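Side-chain contacts in oligopeptide ABC transporter OppAIV (Borrelia burgdorferi B31, PDB 4GL8), which probably binds oligopeptides in the periplasm and passes them to an ABC transporter for uptake: residues H94-D97 and N98-W101; T249-N252 and M253-D257; I412-V416 and N417-E421. All blocks are in the same frame, centred on the assembly; numbering follows the deposited sequence.

Contact 1 (H94-D97 and N98-W101)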
ATOM      1  N   HIS A  94      10.430  22.311 -10.905  1.00 22.69           N
ATOM      2  CA  HIS A  94      10.921  22.702 -12.237  1.00 23.48           C
ATOM      3  C   HIS A  94      10.970  21.452 -13.090  1.00 23.15           C
ATOM      4  O   HIS A  94      11.745  20.535 -12.799  1.00 21.92           O
ATOM      5  CB  HIS A  94      12.306  23.343 -12.121  1.00 24.55           C
ATOM      6  CG  HIS A  94      12.346  24.453 -11.132  1.00 25.19           C
ATOM      7  ND1 HIS A  94      11.882  25.726 -11.427  1.00 26.09           N
ATOM      8  CD2 HIS A  94      12.738  24.479  -9.839  1.00 25.35           C
ATOM      9  CE1 HIS A  94      12.008  26.493 -10.354  1.00 26.29           C
ATOM     10  NE2 HIS A  94      12.518  25.760  -9.374  1.00 26.39           N
ATOM     11  N   LEU A  95      10.096  21.389 -14.093  1.00 23.32           N
ATOM     12  CA  LEU A  95       9.990  20.199 -14.934  1.00 24.01           C
ATOM     13  C   LEU A  95      11.214  20.118 -15.860  1.00 25.09           C
ATOM     14  O   LEU A  95      11.746  21.152 -16.285  1.00 25.19           O
ATOM     15  CB  LEU A  95       8.672  20.213 -15.750  1.00 24.32           C
ATOM     16  CG  LEU A  95       7.368  20.315 -14.948  1.00 24.68           C
ATOM     17  CD1 LEU A  95       6.133  20.255 -15.835  1.00 25.26           C
ATOM     18  CD2 LEU A  95       7.268  19.273 -13.836  1.00 23.72           C
ATOM     19  N   ARG A  96      11.684  18.901 -16.144  1.00 25.08           N
ATOM     20  CA  ARG A  96      12.717  18.724 -17.173  1.00 26.08           C
ATOM     21  C   ARG A  96      12.161  19.065 -18.562  1.00 27.55           C
ATOM     22  O   ARG A  96      10.949  19.089 -18.762  1.00 26.78           O
ATOM     23  CB  ARG A  96      13.312  17.320 -17.160  1.00 25.51           C
ATOM     24  CG  ARG A  96      12.308  16.211 -17.379  1.00 24.51           C
ATOM     25  CD  ARG A  96      12.973  14.852 -17.194  1.00 24.72           C
ATOM     26  NE  ARG A  96      13.199  14.533 -15.791  1.00 23.79           N
ATOM     27  CZ  ARG A  96      14.375  14.496 -15.186  1.00 24.03           C
ATOM     28  NH1 ARG A  96      15.488  14.732 -15.861  1.00 25.23           N
ATOM     29  NH2 ARG A  96      14.447  14.176 -13.885  1.00 23.42           N
ATOM     30  N   ASP A  97      13.074  19.359 -19.488  1.00 29.77           N
ATOM     31  CA  ASP A  97      12.749  19.678 -20.880  1.00 32.22           C
ATOM     32  C   ASP A  97      12.219  18.497 -21.670  1.00 31.52           C
ATOM     33  O   ASP A  97      12.575  17.355 -21.405  1.00 31.14           O
ATOM     34  CB  ASP A  97      14.003  20.190 -21.605  1.00 34.48           C
ATOM     35  CG  ASP A  97      14.548  21.457 -20.993  1.00 36.16           C
ATOM     36  OD1 ASP A  97      13.775  22.188 -20.332  1.00 38.31           O
ATOM     37  OD2 ASP A  97      15.751  21.739 -21.165  1.00 39.09           O
ATOM     38  N   ASN A  98      11.385  18.805 -22.660  1.00 33.18           N
ATOM     39  CA  ASN A  98      10.922  17.836 -23.664  1.00 33.26           C
ATOM     40  C   ASN A  98      10.127  16.675 -23.091  1.00 31.37           C
ATOM     41  O   ASN A  98      10.172  15.574 -23.625  1.00 32.88           O
ATOM     42  CB  ASN A  98      12.115  17.304 -24.468  1.00 35.36           C
ATOM     43  CG  ASN A  98      12.944  18.427 -25.089  1.00 37.41           C
ATOM     44  OD1 ASN A  98      12.401  19.433 -25.550  1.00 38.49           O
ATOM     45  ND2 ASN A  98      14.263  18.263 -25.091  1.00 38.43           N
ATOM     46  N   LEU A  99       9.400  16.911 -22.005  1.00 29.31           N
ATOM     47  CA  LEU A  99       8.562  15.864 -21.432  1.00 27.53           C
ATOM     48  C   LEU A  99       7.394  15.606 -22.349  1.00 26.41           C
ATOM     49  O   LEU A  99       6.668  16.522 -22.676  1.00 27.52           O
ATOM     50  CB  LEU A  99       8.030  16.268 -20.064  1.00 26.84           C
ATOM     51  CG  LEU A  99       9.028  16.230 -18.905  1.00 27.90           C
ATOM     52  CD1 LEU A  99       8.383  16.805 -17.649  1.00 27.55           C
ATOM     53  CD2 LEU A  99       9.542  14.811 -18.650  1.00 28.54           C
ATOM     54  N   VAL A 100       7.199  14.366 -22.770  1.00 25.53           N
ATOM     55  CA  VAL A 100       6.033  14.031 -23.587  1.00 24.87           C
ATOM     56  C   VAL A 100       5.409  12.749 -23.092  1.00 24.53           C
ATOM     57  O   VAL A 100       6.090  11.914 -22.527  1.00 23.66           O
ATOM     58  CB  VAL A 100       6.384  13.870 -25.073  1.00 25.88           C
ATOM     59  CG1 VAL A 100       6.598  15.233 -25.745  1.00 26.48           C
ATOM     60  CG2 VAL A 100       7.600  12.981 -25.241  1.00 25.73           C
ATOM     61  N   TRP A 101       4.098  12.616 -23.277  1.00 24.66           N
ATOM     62  CA  TRP A 101       3.432  11.335 -23.113  1.00 24.25           C
ATOM     63  C   TRP A 101       3.840  10.435 -24.309  1.00 24.74           C
ATOM     64  O   TRP A 101       4.518  10.868 -25.237  1.00 24.52           O
ATOM     65  CB  TRP A 101       1.904  11.516 -23.070  1.00 24.38           C
ATOM     66  CG  TRP A 101       1.376  12.364 -21.947  1.00 23.98           C
ATOM     67  CD1 TRP A 101       0.929  13.644 -22.041  1.00 24.93           C
ATOM     68  CD2 TRP A 101       1.228  11.996 -20.575  1.00 23.42           C
ATOM     69  NE1 TRP A 101       0.515  14.098 -20.824  1.00 24.10           N
ATOM     70  CE2 TRP A 101       0.691  13.106 -19.900  1.00 23.44           C
ATOM     71  CE3 TRP A 101       1.500  10.844 -19.852  1.00 22.89           C
ATOM     72  CZ2 TRP A 101       0.430  13.104 -18.533  1.00 22.34           C
ATOM     73  CZ3 TRP A 101       1.226  10.839 -18.480  1.00 22.69           C
ATOM     74  CH2 TRP A 101       0.695  11.965 -17.842  1.00 21.87           C
TER
HETATM   75  O   HOH W   1       9.068  19.670 -20.375  1.00 27.26           O
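R96 and L99 meet where the chain leaves strand 90-95 and doubles back, the aliphatic part of the arginine crossing the leucine's isobutyl group at about a right angle. Followed outward, the arginine changes character. From CB, chi1 of 59° sets CG between the backbone N and the carbonyl carbon, where it lies 3.4 Å from CD2 of L99 and 3.6 Å from its CG. The next atom, R96 CD, keeps the same company at 3.7 Å from L99 CD2. A bend at chi3 (76°) then carries the charged end away from the leucine: NE is hydrogen-bonded to G77 O and the guanidinium makes a cation-pi contact with Y229. A long chain with an oily stem and a polar head suits this place, since each half finds its own kind of partner. The other branch of L99 faces strand residue L95, its CD1 standing 3.9 Å from L95 CB, while the leucine also packs on L78 and I107. The turn beneath resembles type II. D97 and N98 take its corners, and N98 adopts a positive phi of 62°, a conformation that asparagine tolerates better than most residues. The turn is too open for a direct bond between its ends; instead water 1 donates to R96 O at 2.5 Å and accepts from L99 N at 3.2 Å. The polar side chains of D97 and N98 sit at the exposed corner, where D97 OD1 has a long, weak ion pair with K160. Labour is thus divided: the inner side of the turn is apolar, while its backbone ends meet through water, consistent with a turn that keeps its polar groups solvated.

Contact 2 (T249-N252 and M253-D257); sequences TAYN and MYLND
T249 O receives the N-H of M253 at 2.9 Å, with a fairly straight N-H...O angle of 162°. It belongs to the ladder of alpha-helical bonds that runs to the end of helix 247-255, where a Schellman motif stops it. Y254 N reaches A250 O and L255 N reaches Y251 O, each at 3.0 Å; the last rung, N256 N to N252 O, is weak. D257 then turns to a positive phi as the C-prime residue, its N bonded back to Y254 O, while E258 N returns to M253 O.

Two side-chain pairs, each with partners four residues apart, lie along the helix surface. M253 runs beside T249, pointing the same way, with its sulfur SD 4.2 Å from T249 CG2; a flexible thioether suits such a loose fit. A250 and Y254 turn instead to I262 on strand 261-263, small alanine letting the helix sit close, and Y254 OH is held by D279.

Y251, with CG anti to the backbone N (chi1 -177°), turns a face of its ring to L255, an apolar partner well suited to an aromatic surface. The leucine's CG-H makes a CH-pi contact over that face, 4.2 Å from the centroid, and L255 CD1 touches ring atom CE2 of Y251 at 3.7 Å.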
ATOM      1  N   THR A 249       2.115 -23.106  -8.823  1.00 37.86           N
ATOM      2  CA  THR A 249       2.163 -23.008 -10.273  1.00 37.05           C
ATOM      3  C   THR A 249       3.299 -22.072 -10.637  1.00 35.37           C
ATOM      4  O   THR A 249       4.172 -22.407 -11.439  1.00 34.80           O
ATOM      5  CB  THR A 249       0.860 -22.432 -10.818  1.00 38.00           C
ATOM      6  OG1 THR A 249      -0.216 -23.296 -10.437  1.00 39.82           O
ATOM      7  CG2 THR A 249       0.924 -22.289 -12.342  1.00 37.93           C
ATOM      8  N   ALA A 250       3.280 -20.902 -10.013  1.00 33.06           N
ATOM      9  CA  ALA A 250       4.354 -19.931 -10.161  1.00 32.31           C
ATOM     10  C   ALA A 250       5.742 -20.537  -9.876  1.00 31.46           C
ATOM     11  O   ALA A 250       6.700 -20.287 -10.618  1.00 31.09           O
ATOM     12  CB  ALA A 250       4.095 -18.733  -9.245  1.00 32.29           C
ATOM     13  N   TYR A 251       5.853 -21.330  -8.814  1.00 31.17           N
ATOM     14  CA  TYR A 251       7.149 -21.873  -8.447  1.00 31.88           C
ATOM     15  C   TYR A 251       7.627 -22.918  -9.464  1.00 32.75           C
ATOM     16  O   TYR A 251       8.827 -22.967  -9.782  1.00 32.02           O
ATOM     17  CB  TYR A 251       7.118 -22.455  -7.048  1.00 33.15           C
ATOM     18  CG  TYR A 251       8.449 -22.966  -6.575  1.00 34.04           C
ATOM     19  CD1 TYR A 251       9.550 -22.130  -6.535  1.00 34.04           C
ATOM     20  CD2 TYR A 251       8.601 -24.282  -6.146  1.00 36.61           C
ATOM     21  CE1 TYR A 251      10.773 -22.580  -6.091  1.00 35.69           C
ATOM     22  CE2 TYR A 251       9.818 -24.751  -5.694  1.00 37.07           C
ATOM     23  CZ  TYR A 251      10.900 -23.893  -5.661  1.00 37.68           C
ATOM     24  OH  TYR A 251      12.120 -24.326  -5.226  1.00 38.27           O
ATOM     25  N   ASN A 252       6.687 -23.696 -10.008  1.00 33.28           N
ATOM     26  CA  ASN A 252       7.013 -24.717 -11.005  1.00 33.78           C
ATOM     27  C   ASN A 252       7.421 -24.075 -12.320  1.00 32.71           C
ATOM     28  O   ASN A 252       8.323 -24.547 -12.998  1.00 32.07           O
ATOM     29  CB  ASN A 252       5.834 -25.672 -11.213  1.00 35.14           C
ATOM     30  CG  ASN A 252       5.670 -26.672 -10.068  1.00 37.80           C
ATOM     31  OD1 ASN A 252       6.632 -27.028  -9.370  1.00 38.56           O
ATOM     32  ND2 ASN A 252       4.438 -27.160  -9.891  1.00 39.79           N
ATOM     33  N   MET A 253       6.773 -22.972 -12.664  1.00 32.88           N
ATOM     34  CA  MET A 253       7.180 -22.199 -13.834  1.00 33.41           C
ATOM     35  C   MET A 253       8.584 -21.613 -13.687  1.00 32.34           C
ATOM     36  O   MET A 253       9.315 -21.531 -14.667  1.00 32.60           O
ATOM     37  CB  MET A 253       6.195 -21.070 -14.110  1.00 34.15           C
ATOM     38  CG  MET A 253       4.923 -21.563 -14.767  1.00 35.79           C
ATOM     39  SD  MET A 253       3.666 -20.285 -14.745  1.00 38.05           S
ATOM     40  CE  MET A 253       4.223 -19.160 -16.030  1.00 37.33           C
ATOM     41  N   TYR A 254       8.936 -21.200 -12.471  1.00 30.82           N
ATOM     42  CA  TYR A 254      10.221 -20.609 -12.203  1.00 29.97           C
ATOM     43  C   TYR A 254      11.343 -21.678 -12.261  1.00 31.46           C
ATOM     44  O   TYR A 254      12.417 -21.426 -12.804  1.00 30.13           O
ATOM     45  CB  TYR A 254      10.173 -19.894 -10.847  1.00 29.24           C
ATOM     46  CG  TYR A 254      11.494 -19.286 -10.443  1.00 28.03           C
ATOM     47  CD1 TYR A 254      11.812 -17.989 -10.812  1.00 27.22           C
ATOM     48  CD2 TYR A 254      12.432 -20.012  -9.725  1.00 28.47           C
ATOM     49  CE1 TYR A 254      13.014 -17.416 -10.459  1.00 27.64           C
ATOM     50  CE2 TYR A 254      13.658 -19.448  -9.375  1.00 28.26           C
ATOM     51  CZ  TYR A 254      13.951 -18.157  -9.757  1.00 27.88           C
ATOM     52  OH  TYR A 254      15.155 -17.565  -9.437  1.00 28.10           O
ATOM     53  N   LEU A 255      11.068 -22.872 -11.728  1.00 33.15           N
ATOM     54  CA  LEU A 255      12.000 -24.004 -11.779  1.00 35.20           C
ATOM     55  C   LEU A 255      12.190 -24.551 -13.179  1.00 35.89           C
ATOM     56  O   LEU A 255      13.211 -25.157 -13.441  1.00 35.14           O
ATOM     57  CB  LEU A 255      11.539 -25.170 -10.905  1.00 36.50           C
ATOM     58  CG  LEU A 255      11.712 -25.078  -9.396  1.00 38.04           C
ATOM     59  CD1 LEU A 255      11.202 -26.373  -8.759  1.00 39.35           C
ATOM     60  CD2 LEU A 255      13.165 -24.841  -9.017  1.00 38.37           C
ATOM     61  N   ASN A 256      11.213 -24.338 -14.060  1.00 37.28           N
ATOM     62  CA  ASN A 256      11.299 -24.768 -15.468  1.00 39.08           C
ATOM     63  C   ASN A 256      11.656 -23.605 -16.409  1.00 37.55           C
ATOM     64  O   ASN A 256      11.363 -23.656 -17.603  1.00 37.57           O
ATOM     65  CB  ASN A 256       9.960 -25.411 -15.894  1.00 40.97           C
ATOM     66  CG  ASN A 256      10.047 -26.184 -17.223  1.00 41.97           C
ATOM     67  OD1 ASN A 256      10.971 -26.957 -17.476  1.00 43.28           O
ATOM     68  ND2 ASN A 256       9.057 -25.978 -18.067  1.00 42.90           N
ATOM     69  N   ASP A 257      12.274 -22.557 -15.865  1.00 35.66           N
ATOM     70  CA  ASP A 257      12.836 -21.462 -16.668  1.00 36.04           C
ATOM     71  C   ASP A 257      11.768 -20.652 -17.419  1.00 34.55           C
ATOM     72  O   ASP A 257      12.053 -20.130 -18.492  1.00 32.84           O
ATOM     73  CB  ASP A 257      13.888 -22.030 -17.664  1.00 38.51           C
ATOM     74  CG  ASP A 257      14.910 -20.967 -18.172  1.00 39.92           C
ATOM     75  OD1 ASP A 257      15.120 -19.911 -17.519  1.00 38.57           O
ATOM     76  OD2 ASP A 257      15.530 -21.220 -19.239  1.00 42.87           O
TER

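Contact 3 (I412-V416 and N417-E421)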
ATOM      1  N   ILE A 412     -10.688  -6.369  -2.043  1.00 18.18           N
ATOM      2  CA  ILE A 412     -10.536  -4.928  -1.885  1.00 18.73           C
ATOM      3  C   ILE A 412     -11.897  -4.258  -1.734  1.00 19.24           C
ATOM      4  O   ILE A 412     -12.055  -3.344  -0.924  1.00 18.67           O
ATOM      5  CB  ILE A 412      -9.837  -4.269  -3.094  1.00 19.64           C
ATOM      6  CG1 ILE A 412      -8.388  -4.721  -3.196  1.00 19.56           C
ATOM      7  CG2 ILE A 412      -9.906  -2.740  -3.030  1.00 19.89           C
ATOM      8  CD1 ILE A 412      -7.805  -4.402  -4.560  1.00 20.56           C
ATOM      9  N   ASN A 413     -12.856  -4.672  -2.560  1.00 20.33           N
ATOM     10  CA  ASN A 413     -14.213  -4.138  -2.454  1.00 21.71           C
ATOM     11  C   ASN A 413     -14.795  -4.433  -1.081  1.00 20.91           C
ATOM     12  O   ASN A 413     -15.458  -3.602  -0.523  1.00 21.21           O
ATOM     13  CB  ASN A 413     -15.109  -4.726  -3.537  1.00 23.76           C
ATOM     14  CG  ASN A 413     -16.550  -4.337  -3.356  1.00 25.89           C
ATOM     15  OD1 ASN A 413     -16.970  -3.317  -3.873  1.00 28.41           O
ATOM     16  ND2 ASN A 413     -17.305  -5.112  -2.571  1.00 26.93           N
ATOM     17  N   SER A 414     -14.499  -5.606  -0.524  1.00 20.26           N
ATOM     18  CA  SER A 414     -15.016  -5.966   0.789  1.00 20.28           C
ATOM     19  C   SER A 414     -14.435  -5.066   1.897  1.00 19.75           C
ATOM     20  O   SER A 414     -15.159  -4.617   2.788  1.00 19.83           O
ATOM     21  CB  SER A 414     -14.749  -7.450   1.116  1.00 19.60           C
ATOM     22  OG  SER A 414     -15.479  -8.315   0.269  1.00 20.08           O
ATOM     23  N   ARG A 415     -13.128  -4.820   1.845  1.00 19.82           N
ATOM     24  CA  ARG A 415     -12.483  -3.994   2.854  1.00 19.48           C
ATOM     25  C   ARG A 415     -13.029  -2.556   2.824  1.00 20.26           C
ATOM     26  O   ARG A 415     -13.446  -2.006   3.854  1.00 20.14           O
ATOM     27  CB  ARG A 415     -10.956  -4.030   2.669  1.00 19.85           C
ATOM     28  CG  ARG A 415     -10.315  -5.143   3.471  1.00 19.58           C
ATOM     29  CD  ARG A 415      -8.802  -5.127   3.444  1.00 20.67           C
ATOM     30  NE  ARG A 415      -8.194  -3.961   4.091  1.00 21.35           N
ATOM     31  CZ  ARG A 415      -6.884  -3.796   4.203  1.00 22.00           C
ATOM     32  NH1 ARG A 415      -6.072  -4.729   3.735  1.00 23.02           N
ATOM     33  NH2 ARG A 415      -6.380  -2.720   4.793  1.00 22.02           N
ATOM     34  N   VAL A 416     -13.061  -1.997   1.620  1.00 20.48           N
ATOM     35  CA  VAL A 416     -13.490  -0.635   1.395  1.00 21.89           C
ATOM     36  C   VAL A 416     -14.959  -0.385   1.757  1.00 21.74           C
ATOM     37  O   VAL A 416     -15.276   0.664   2.257  1.00 21.78           O
ATOM     38  CB  VAL A 416     -13.195  -0.236  -0.063  1.00 22.78           C
ATOM     39  CG1 VAL A 416     -13.985   0.988  -0.496  1.00 24.57           C
ATOM     40  CG2 VAL A 416     -11.704  -0.011  -0.221  1.00 22.76           C
ATOM     41  N   ASN A 417     -15.834  -1.354   1.532  1.00 21.70           N
ATOM     42  CA  ASN A 417     -17.282  -1.155   1.734  1.00 22.48           C
ATOM     43  C   ASN A 417     -17.764  -1.755   3.050  1.00 21.82           C
ATOM     44  O   ASN A 417     -18.915  -1.657   3.382  1.00 21.82           O
ATOM     45  CB  ASN A 417     -18.063  -1.769   0.557  1.00 23.41           C
ATOM     46  CG  ASN A 417     -17.779  -1.060  -0.747  1.00 24.25           C
ATOM     47  OD1 ASN A 417     -17.327  -1.651  -1.742  1.00 24.14           O
ATOM     48  ND2 ASN A 417     -17.995   0.221  -0.735  1.00 25.40           N
ATOM     49  N   GLY A 418     -16.859  -2.367   3.800  1.00 20.88           N
ATOM     50  CA  GLY A 418     -17.204  -2.907   5.107  1.00 20.88           C
ATOM     51  C   GLY A 418     -17.943  -4.229   5.027  1.00 20.78           C
ATOM     52  O   GLY A 418     -18.617  -4.619   5.981  1.00 20.12           O
ATOM     53  N   ASN A 419     -17.797  -4.930   3.899  1.00 20.37           N
ATOM     54  CA  ASN A 419     -18.569  -6.146   3.660  1.00 20.64           C
ATOM     55  C   ASN A 419     -17.777  -7.331   4.200  1.00 19.35           C
ATOM     56  O   ASN A 419     -17.180  -8.118   3.451  1.00 18.45           O
ATOM     57  CB  ASN A 419     -18.890  -6.321   2.186  1.00 21.99           C
ATOM     58  CG  ASN A 419     -19.780  -7.516   1.944  1.00 23.99           C
ATOM     59  OD1 ASN A 419     -20.619  -7.852   2.799  1.00 25.83           O
ATOM     60  ND2 ASN A 419     -19.609  -8.173   0.794  1.00 23.79           N
ATOM     61  N   TYR A 420     -17.751  -7.399   5.523  1.00 18.59           N
ATOM     62  CA  TYR A 420     -17.017  -8.405   6.251  1.00 17.79           C
ATOM     63  C   TYR A 420     -17.356  -8.335   7.725  1.00 17.80           C
ATOM     64  O   TYR A 420     -17.993  -7.384   8.196  1.00 17.92           O
ATOM     65  CB  TYR A 420     -15.502  -8.247   6.056  1.00 17.13           C
ATOM     66  CG  TYR A 420     -14.875  -6.987   6.628  1.00 17.07           C
ATOM     67  CD1 TYR A 420     -14.506  -6.898   7.994  1.00 16.66           C
ATOM     68  CD2 TYR A 420     -14.629  -5.885   5.816  1.00 17.08           C
ATOM     69  CE1 TYR A 420     -13.919  -5.741   8.499  1.00 16.73           C
ATOM     70  CE2 TYR A 420     -14.053  -4.727   6.318  1.00 16.97           C
ATOM     71  CZ  TYR A 420     -13.687  -4.667   7.648  1.00 17.03           C
ATOM     72  OH  TYR A 420     -13.087  -3.528   8.115  1.00 17.53           O
ATOM     73  N   GLU A 421     -16.931  -9.372   8.437  1.00 17.77           N
ATOM     74  CA  GLU A 421     -17.084  -9.472   9.861  1.00 18.14           C
ATOM     75  C   GLU A 421     -15.673  -9.364  10.433  1.00 17.39           C
ATOM     76  O   GLU A 421     -15.350  -8.376  11.079  1.00 16.43           O
ATOM     77  CB  GLU A 421     -17.813 -10.786  10.195  1.00 19.57           C
ATOM     78  CG  GLU A 421     -19.254 -10.790   9.640  1.00 21.77           C
ATOM     79  CD  GLU A 421     -20.079 -12.030  10.012  1.00 23.02           C
ATOM     80  OE1 GLU A 421     -19.500 -13.100  10.216  1.00 23.58           O
ATOM     81  OE2 GLU A 421     -21.316 -11.946  10.069  1.00 24.64           O
TER
HETATM   82  O   HOH W   2     -17.374  -7.669  -1.122  1.00 29.43           O
HETATM   83  O   HOH W   3     -12.909  -1.438   6.460  1.00 18.09           O
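S414 and N419 come together beneath the end of helix 408-417, and the carbonyl of S414 is the centre of the close-packed part. N419 N is hydrogen-bonded to S414 O at 2.9 Å, lying in the carbonyl plane on a lone pair. The ring of Y420 brings its edge to the same oxygen, CD2 being 3.3 Å from S414 O, and its CE2 stands 3.7 Å from R415 O. A chi1 of 66° folds the tyrosine back against the helix end in this way. Its hydroxyl is bonded to Y451 N, and water 3 lies 2.7 Å from both R415 O and Y420 OH. Tyrosine suits the spot because it offers a flat edge to the carbonyls and a polar tip to Y451 N and a water. Serine is small enough for its CB to lie 3.4 Å from N419 O, and its buried OG is hydrogen-bonded to E406 OE1 and T410 O, two acceptors that probably share its single proton.

The outer side is looser. The exposed side chains of N413 and N417 cross obliquely, their amide planes 55° apart, in a position where polar residues can face solvent. N419 ND2 donates to water 2 at 3.0 Å. Inward, by contrast, R415 sends its chain away from the turn: NH2 is bonded to F448 O and G426 O, and the residue packs on a modified side chain of the bound peptide, so the helix end borders the ligand site.

G418 carries a positive phi of 78°, easily adopted by a residue without a side chain, and its N gives a weak bond to R415 O. Together with the bond from N419 N to S414 O, which spans more residues, this is the Schellman motif, the classic C-terminal stop of an alpha helix, here leading into strand 422-428.

In the fold
From the N terminus the three contacts follow one another in series, none nesting within or crossing another. Contact 1 closes a turn just past strand 90-95 of a five-stranded antiparallel sheet, on the way to helix 109-119. Contact 2 ends helix 247-255 and sends the chain on to strand 261-263. Contact 3 joins helix 408-417 to strand 422-428 and is the one of the three that touches the bound peptide. They remain separate: centres lie about 41 Å apart for contacts 1 and 2, about 40 Å for 1 and 3, which flank the chain's centre on opposite sides, and about 33 Å for 2 and 3.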